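Side-chain contacts in uncharacterized protein (Bacteroides ovatus, PDB 3NQK), which is of unknown function but joins an N-terminal DUF4973 domain of the E-set clan to a C-terminal BT_3044-like beta domain: residues A[70-75]-A[83-88]; A[121-126]-A[210-215]; A[222-227]-A[249-254]. One frame throughout, in Å; residues are numbered along the deposited sequence.

Interaction 1. Residues A[70-75]-A[83-88]; sequences TLNIER and LWYTEM
Helix 65-76 of the N-terminal beta domain meets the chain leading into the short strand 86-87 where N72 lies against W84 and Y85. The carboxamide of N72 reads both backbone polar atoms of Y85. Y85 N donates to N72 OD1 at 2.8 Å. That bond is almost straight (166°), though the donor arrives 34° off the carbonyl plane. In return, N72 ND2 donates to Y85 O at 2.9 Å. Two bonds to one residue fix the rotation of the amide and tie the helix to the mixed beta sheet, in which strand 86-87 runs parallel to strand 125-133, a beta-rich setting consistent with the E-set clan. N72 CB itself sits over one face of the W84 indole, a CH-pi contact 3.6 Å from the centroid of the five-membered ring. I73 CG1 approaches W84 CZ2 more obliquely, and W84 NE1 donates to S77 O just past the helix. Flanking N72, L71 swings its CG anti to the backbone N (chi1 -176°), which brings L71 CD2 to 4.0 Å from Y85 CE2. At its far end, Y85 OH is hydrogen-bonded to D24, and K124 makes a cation-pi contact with the ring.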
# COMPACT_ATOMS: atom_id res chain seq x y z
N THR A 70 28.38 -4.50 -18.36
CA THR A 70 29.07 -3.21 -18.32
C THR A 70 29.15 -2.70 -16.89
O THR A 70 30.21 -2.30 -16.43
CB THR A 70 28.38 -2.17 -19.21
OG1 THR A 70 28.93 -2.24 -20.52
CG2 THR A 70 28.59 -0.74 -18.67
N LEU A 71 28.02 -2.72 -16.18
CA LEU A 71 27.98 -2.26 -14.81
C LEU A 71 28.99 -3.00 -13.95
O LEU A 71 29.82 -2.39 -13.29
CB LEU A 71 26.59 -2.45 -14.23
CG LEU A 71 26.40 -1.91 -12.82
CD1 LEU A 71 26.56 -0.40 -12.82
CD2 LEU A 71 25.04 -2.31 -12.25
N ASN A 72 28.93 -4.33 -13.98
CA ASN A 72 29.86 -5.15 -13.21
C ASN A 72 31.31 -4.74 -13.39
O ASN A 72 32.07 -4.69 -12.43
CB ASN A 72 29.70 -6.63 -13.56
CG ASN A 72 28.51 -7.27 -12.88
OD1 ASN A 72 28.02 -6.79 -11.85
ND2 ASN A 72 28.04 -8.38 -13.44
N ILE A 73 31.70 -4.47 -14.64
CA ILE A 73 33.08 -4.09 -14.94
C ILE A 73 33.40 -2.73 -14.40
O ILE A 73 34.48 -2.49 -13.89
CB ILE A 73 33.36 -4.06 -16.45
CG1 ILE A 73 33.43 -5.48 -17.00
CG2 ILE A 73 34.67 -3.31 -16.75
CD1 ILE A 73 33.69 -5.54 -18.53
N GLU A 74 32.45 -1.82 -14.55
CA GLU A 74 32.64 -0.46 -14.13
C GLU A 74 32.72 -0.36 -12.61
O GLU A 74 33.56 0.33 -12.08
CB GLU A 74 31.49 0.43 -14.66
CG GLU A 74 31.79 1.92 -14.63
CD GLU A 74 33.00 2.31 -15.48
OE1 GLU A 74 33.30 1.58 -16.47
OE2 GLU A 74 33.66 3.32 -15.16
N ARG A 75 31.87 -1.09 -11.93
CA ARG A 75 31.77 -0.93 -10.50
C ARG A 75 32.79 -1.81 -9.78
O ARG A 75 33.44 -1.36 -8.85
CB ARG A 75 30.34 -1.24 -10.02
CG ARG A 75 29.88 -0.34 -8.82
CD ARG A 75 30.88 -0.39 -7.61
NE ARG A 75 30.35 0.28 -6.41
N LEU A 83 32.16 -10.19 -6.62
CA LEU A 83 31.24 -9.11 -6.26
C LEU A 83 30.22 -8.80 -7.38
O LEU A 83 29.39 -7.92 -7.22
CB LEU A 83 32.01 -7.83 -5.95
CG LEU A 83 33.06 -7.85 -4.85
CD1 LEU A 83 33.72 -6.46 -4.74
CD2 LEU A 83 32.47 -8.26 -3.52
N TRP A 84 30.32 -9.51 -8.49
CA TRP A 84 29.48 -9.21 -9.67
C TRP A 84 28.02 -9.54 -9.47
O TRP A 84 27.67 -10.47 -8.75
CB TRP A 84 29.96 -10.00 -10.88
CG TRP A 84 31.09 -9.40 -11.60
CD1 TRP A 84 32.10 -8.67 -11.06
CD2 TRP A 84 31.41 -9.60 -12.97
NE1 TRP A 84 33.00 -8.34 -12.03
CE2 TRP A 84 32.60 -8.90 -13.21
CE3 TRP A 84 30.78 -10.26 -14.03
CZ2 TRP A 84 33.19 -8.85 -14.48
CZ3 TRP A 84 31.35 -10.20 -15.29
CH2 TRP A 84 32.55 -9.50 -15.51
N TYR A 85 27.17 -8.80 -10.15
CA TYR A 85 25.78 -9.13 -10.23
C TYR A 85 25.60 -10.26 -11.25
O TYR A 85 26.39 -10.39 -12.18
CB TYR A 85 24.98 -7.92 -10.66
CG TYR A 85 24.99 -6.80 -9.66
CD1 TYR A 85 24.33 -6.92 -8.46
CD2 TYR A 85 25.63 -5.60 -9.94
CE1 TYR A 85 24.32 -5.89 -7.54
CE2 TYR A 85 25.62 -4.56 -9.02
CZ TYR A 85 24.96 -4.71 -7.82
OH TYR A 85 24.92 -3.68 -6.91
N THR A 86 24.58 -11.07 -11.07
CA THR A 86 24.34 -12.17 -11.96
C THR A 86 22.96 -12.06 -12.58
O THR A 86 21.99 -11.83 -11.89
CB THR A 86 24.46 -13.46 -11.24
OG1 THR A 86 25.77 -13.55 -10.67
CG2 THR A 86 24.24 -14.65 -12.20
N GLU A 87 22.89 -12.18 -13.90
CA GLU A 87 21.64 -12.05 -14.61
C GLU A 87 20.68 -13.10 -14.14
O GLU A 87 21.03 -14.25 -14.05
CB GLU A 87 21.86 -12.18 -16.11
CG GLU A 87 20.58 -12.01 -16.92
CD GLU A 87 20.80 -12.20 -18.41
OE1 GLU A 87 21.96 -12.03 -18.87
OE2 GLU A 87 19.82 -12.48 -19.12
N MSE A 88 19.47 -12.70 -13.79
CA MSE A 88 18.47 -13.64 -13.32
C MSE A 88 18.17 -14.69 -14.38
O MSE A 88 18.15 -14.40 -15.59
CB MSE A 88 17.21 -12.93 -12.94
CG MSE A 88 16.24 -13.80 -12.23
SE MSE A 88 15.16 -12.78 -11.07
CE MSE A 88 14.22 -14.20 -10.16

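Interaction 2. Residues A[121-126]-A[210-215]; sequences MLEKWV and MDKDMR
L122 and E123, in the loop that leads into strand 125-133 of the N-terminal domain, pack against K212 and R215 of the short helix 212-215, so this contact bridges the two beta domains of the chain. Its tight part is apolar. The two methyl branches of L122 spread over K212 and R215, one helical turn apart: L122 CD2 lies 3.6 Å from K212 CG, against the aliphatic part of the lysine, while L122 CD1 meets R215 CG at 4.0 Å. Y202 of strand 198-202 touches both L122 and R215 and helps to bury them. The polar side is looser and wetted. K212 runs out extended beyond CG and crosses E123 at about a right angle, its NZ reaching E123 OE1 at 3.2 Å in a salt bridge whose hydrogen bond is weak. That carboxylate has a stronger partner in T86 OG1, which probably positions it for the lysine. Water 2 bridges K212 NZ and the backbone N of K124, a second link across the same gap. R215 stands close to the carbonyl of L122, but NH1 has a poor angle for a direct bond; water 1 joins them instead, donating to L122 O and accepting from R215 NH1. The bend of the arginine at chi3 (75°) turns its guanidinium back to its own segment, just ahead of the helix. There it grips a single atom side-on: R215 NE and R215 NH2 each donate to M210 O at 2.8 Å, with the oxygen 18° out of the guanidinium plane.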
# COMPACT_ATOMS: atom_id res chain seq x y z
N MSE A 121 20.24 -17.94 -3.24
CA MSE A 121 20.57 -16.55 -2.94
C MSE A 121 22.02 -16.34 -2.62
O MSE A 121 22.38 -15.33 -2.04
CB MSE A 121 19.74 -16.03 -1.80
CG MSE A 121 18.28 -15.96 -2.13
SE MSE A 121 17.93 -14.92 -3.71
CE MSE A 121 18.98 -13.32 -3.27
N LEU A 122 22.86 -17.27 -3.02
CA LEU A 122 24.28 -17.02 -2.98
C LEU A 122 24.59 -15.90 -3.99
O LEU A 122 25.53 -15.14 -3.81
CB LEU A 122 25.08 -18.30 -3.31
CG LEU A 122 26.59 -18.05 -3.54
CD1 LEU A 122 27.41 -19.28 -3.29
CD2 LEU A 122 26.83 -17.54 -4.95
N GLU A 123 23.77 -15.82 -5.04
CA GLU A 123 23.99 -14.85 -6.10
C GLU A 123 23.24 -13.56 -5.81
O GLU A 123 22.17 -13.57 -5.17
CB GLU A 123 23.51 -15.41 -7.45
CG GLU A 123 24.09 -16.81 -7.83
CD GLU A 123 25.54 -16.77 -8.29
OE1 GLU A 123 26.02 -15.70 -8.72
OE2 GLU A 123 26.20 -17.83 -8.25
N LYS A 124 23.85 -12.44 -6.24
CA LYS A 124 23.18 -11.15 -6.24
C LYS A 124 22.42 -11.03 -7.57
O LYS A 124 22.97 -10.55 -8.58
CB LYS A 124 24.19 -10.01 -6.09
CG LYS A 124 24.83 -9.93 -4.69
CD LYS A 124 25.60 -8.60 -4.47
CE LYS A 124 26.80 -8.46 -5.40
NZ LYS A 124 27.72 -7.34 -4.98
N TRP A 125 21.18 -11.49 -7.59
CA TRP A 125 20.39 -11.57 -8.82
C TRP A 125 19.92 -10.20 -9.29
O TRP A 125 19.47 -9.38 -8.50
CB TRP A 125 19.18 -12.46 -8.62
CG TRP A 125 19.53 -13.86 -8.27
CD1 TRP A 125 19.36 -14.46 -7.08
CD2 TRP A 125 20.11 -14.85 -9.14
NE1 TRP A 125 19.76 -15.77 -7.14
CE2 TRP A 125 20.25 -16.02 -8.39
CE3 TRP A 125 20.49 -14.85 -10.47
CZ2 TRP A 125 20.77 -17.18 -8.93
CZ3 TRP A 125 21.01 -15.99 -11.00
CH2 TRP A 125 21.15 -17.15 -10.23
N VAL A 126 20.02 -9.98 -10.59
CA VAL A 126 19.54 -8.75 -11.19
C VAL A 126 18.82 -9.03 -12.49
O VAL A 126 19.25 -9.88 -13.27
CB VAL A 126 20.67 -7.76 -11.41
CG1 VAL A 126 20.18 -6.54 -12.16
CG2 VAL A 126 21.30 -7.37 -10.07
N MSE A 210 33.25 -13.55 -0.32
CA MSE A 210 34.37 -14.40 -0.68
C MSE A 210 34.09 -15.16 -1.97
O MSE A 210 32.97 -15.26 -2.39
CB MSE A 210 34.63 -15.38 0.49
CG MSE A 210 35.06 -16.77 0.11
SE MSE A 210 35.07 -17.93 1.67
CE MSE A 210 36.37 -16.94 2.72
N ASP A 211 35.14 -15.65 -2.61
CA ASP A 211 35.01 -16.52 -3.79
C ASP A 211 33.75 -17.41 -3.65
O ASP A 211 33.59 -18.10 -2.66
CB ASP A 211 36.27 -17.40 -3.91
CG ASP A 211 36.33 -18.21 -5.21
OD1 ASP A 211 35.32 -18.85 -5.57
OD2 ASP A 211 37.43 -18.27 -5.81
N LYS A 212 32.89 -17.40 -4.67
CA LYS A 212 31.60 -18.11 -4.59
C LYS A 212 31.75 -19.61 -4.43
O LYS A 212 31.07 -20.22 -3.63
CB LYS A 212 30.73 -17.82 -5.81
CG LYS A 212 30.10 -16.40 -5.83
CD LYS A 212 29.50 -16.07 -7.21
CE LYS A 212 29.05 -14.61 -7.30
NZ LYS A 212 28.85 -14.17 -8.72
N ASP A 213 32.64 -20.20 -5.21
CA ASP A 213 32.81 -21.66 -5.16
C ASP A 213 33.12 -22.15 -3.75
O ASP A 213 32.74 -23.27 -3.37
CB ASP A 213 33.91 -22.11 -6.13
CG ASP A 213 33.42 -22.26 -7.54
OD1 ASP A 213 32.19 -22.50 -7.73
OD2 ASP A 213 34.26 -22.17 -8.47
N MSE A 214 33.78 -21.32 -2.97
CA MSE A 214 34.12 -21.68 -1.60
C MSE A 214 33.08 -21.21 -0.61
O MSE A 214 32.74 -21.94 0.33
CB MSE A 214 35.46 -21.09 -1.25
CG MSE A 214 36.58 -21.88 -1.79
SE MSE A 214 38.10 -20.85 -2.14
CE MSE A 214 39.38 -22.33 -2.23
N ARG A 215 32.51 -20.03 -0.83
CA ARG A 215 31.57 -19.52 0.17
C ARG A 215 30.31 -20.39 0.28
O ARG A 215 29.78 -20.56 1.36
CB ARG A 215 31.25 -18.01 -0.04
CG ARG A 215 29.96 -17.69 -0.67
CD ARG A 215 29.59 -16.20 -0.48
NE ARG A 215 30.38 -15.31 -1.34
CZ ARG A 215 29.86 -14.49 -2.28
NH1 ARG A 215 28.54 -14.42 -2.46
NH2 ARG A 215 30.66 -13.72 -2.99
O HOH W 1 25.84 -14.77 -0.97
O HOH W 2 26.42 -12.49 -7.64

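Interaction 3. Residues A[222-227]-A[249-254]; sequences VHFKED and PTYSST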
# COMPACT_ATOMS: atom_id res chain seq x y z
N VAL A 222 18.59 -22.83 8.03
CA VAL A 222 17.90 -22.64 9.29
C VAL A 222 16.39 -22.63 9.09
O VAL A 222 15.86 -21.78 8.38
CB VAL A 222 18.32 -21.33 9.92
CG1 VAL A 222 17.58 -21.09 11.22
CG2 VAL A 222 19.81 -21.32 10.15
N HIS A 223 15.70 -23.56 9.72
CA HIS A 223 14.26 -23.67 9.54
C HIS A 223 13.54 -23.33 10.82
O HIS A 223 13.87 -23.85 11.90
CB HIS A 223 13.90 -25.07 9.07
CG HIS A 223 12.43 -25.33 9.00
ND1 HIS A 223 11.61 -24.71 8.09
CD2 HIS A 223 11.65 -26.20 9.68
CE1 HIS A 223 10.37 -25.15 8.24
NE2 HIS A 223 10.37 -26.06 9.20
N PHE A 224 12.56 -22.43 10.73
CA PHE A 224 11.82 -21.99 11.90
C PHE A 224 10.60 -22.87 12.11
O PHE A 224 9.72 -22.91 11.28
CB PHE A 224 11.39 -20.55 11.74
CG PHE A 224 12.51 -19.59 11.82
CD1 PHE A 224 13.35 -19.41 10.76
CD2 PHE A 224 12.73 -18.85 12.96
CE1 PHE A 224 14.40 -18.52 10.83
CE2 PHE A 224 13.78 -17.93 13.03
CZ PHE A 224 14.60 -17.77 11.98
N LYS A 225 10.55 -23.55 13.25
CA LYS A 225 9.44 -24.46 13.52
C LYS A 225 8.33 -23.80 14.35
O LYS A 225 8.54 -22.76 14.99
CB LYS A 225 9.94 -25.75 14.21
CG LYS A 225 10.77 -26.66 13.28
CD LYS A 225 10.92 -28.09 13.84
CE LYS A 225 11.80 -28.10 15.08
NZ LYS A 225 12.03 -29.47 15.59
N GLU A 226 7.15 -24.42 14.33
CA GLU A 226 5.95 -23.88 14.98
C GLU A 226 6.14 -23.73 16.51
O GLU A 226 5.60 -22.81 17.12
CB GLU A 226 4.74 -24.79 14.67
CG GLU A 226 3.41 -24.03 14.39
CD GLU A 226 3.39 -23.34 13.00
OE1 GLU A 226 4.47 -23.20 12.37
OE2 GLU A 226 2.29 -22.93 12.55
N ASP A 227 6.98 -24.60 17.08
CA ASP A 227 7.15 -24.67 18.54
C ASP A 227 8.30 -23.78 19.10
O ASP A 227 8.63 -23.86 20.29
CB ASP A 227 7.41 -26.14 18.95
CG ASP A 227 8.78 -26.65 18.49
OD1 ASP A 227 9.52 -25.89 17.80
OD2 ASP A 227 9.13 -27.81 18.84
N PRO A 249 18.99 -25.24 19.17
CA PRO A 249 18.85 -23.83 18.94
C PRO A 249 17.42 -23.39 19.07
O PRO A 249 16.50 -24.15 18.76
CB PRO A 249 19.34 -23.66 17.50
CG PRO A 249 19.14 -24.97 16.88
CD PRO A 249 19.36 -25.97 17.95
N THR A 250 17.24 -22.14 19.45
CA THR A 250 15.95 -21.59 19.78
C THR A 250 15.73 -20.26 19.13
O THR A 250 16.69 -19.59 18.70
CB THR A 250 15.84 -21.42 21.30
OG1 THR A 250 15.30 -22.61 21.85
CG2 THR A 250 14.95 -20.23 21.68
N TYR A 251 14.46 -19.85 19.03
CA TYR A 251 14.13 -18.49 18.57
C TYR A 251 12.91 -17.92 19.25
O TYR A 251 12.08 -18.64 19.76
CB TYR A 251 13.93 -18.45 17.07
CG TYR A 251 12.57 -18.89 16.60
CD1 TYR A 251 12.31 -20.22 16.31
CD2 TYR A 251 11.59 -17.97 16.32
CE1 TYR A 251 11.10 -20.61 15.80
CE2 TYR A 251 10.38 -18.35 15.81
CZ TYR A 251 10.13 -19.67 15.56
OH TYR A 251 8.91 -20.05 15.05
N SER A 252 12.79 -16.60 19.21
CA SER A 252 11.66 -15.92 19.79
C SER A 252 11.31 -14.72 18.95
O SER A 252 12.18 -14.03 18.45
CB SER A 252 12.01 -15.46 21.20
OG SER A 252 12.72 -14.25 21.15
N SER A 253 10.02 -14.47 18.79
CA SER A 253 9.55 -13.33 18.01
C SER A 253 8.78 -12.40 18.92
O SER A 253 7.98 -12.83 19.70
CB SER A 253 8.66 -13.80 16.88
OG SER A 253 8.36 -12.73 15.98
N THR A 254 9.07 -11.11 18.84
CA THR A 254 8.43 -10.12 19.73
C THR A 254 8.17 -8.81 18.99
O THR A 254 8.86 -8.50 18.03
CB THR A 254 9.32 -9.84 20.93
OG1 THR A 254 9.68 -11.08 21.53
CG2 THR A 254 8.61 -9.01 21.95
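F224 and Y251 carry this contact between the end of strand 219-224 and strand 244-257 in the C-terminal domain, and K225 adds the polar part. The backbones stay well apart, 7.9 Å between F224 CA and Y251 CA at their nearest, and side chains fill the distance. At F224 the ring turns its edge to the phenol. F224 CD2 stands over the centre of one face of Y251, 3.4 Å above its plane, and the two planes are inclined by 78°. The centroids are 4.8 Å apart, a compact T-shaped (edge-to-face) pair. F224 CD2 comes within 3.6 Å of Y251 CG. With CG set between the backbone N and the carbonyl carbon (chi1 82°), Y251 carries its ring across to the first strand. The F224 ring is further packed by V269 and I271 of strand 264-279, by I199, and by stacking with Y160.

One residue on, K225 contributes its carbonyl, while the end of its side chain leads away toward D231, a long and weak ion pair. K225 O lies at the edge of the Y251 ring, in its plane, and accepts from Y251 OH at 2.7 Å. The hydroxyl approaches 29° off the carbonyl plane. This bond catches the chain just as it leaves strand 219-224. L230 and I271 also touch the phenol. Strands 219-224 and 244-257 are not hydrogen-bonded neighbours; side chains join them here, as is usual for strands packed across the interior of an antiparallel beta domain.

How the interactions relate
Interactions 1 and 2 are neighbours, their centres 12 Å apart, and share the sheet in which strands 86-87 and 125-133 lie side by side; M88 N probably bonds to V126 O, and T86 joins E123. Interaction 1 is internal to the N-terminal domain, interaction 2 crosses to the C-terminal one, and interaction 3 lies wholly in that second domain. Each sets buried residues (N72 and Y85; L122 and R215; F224) beside partly exposed ones. The centre of interaction 3 lies furthest from the chain's centre, about 21 Å against 15 Å and 11 Å. Interaction 1 relies on direct amide-to-backbone bonds, interaction 2 on a weak salt bridge and waters, interaction 3 on aromatic packing with one hydroxyl bond.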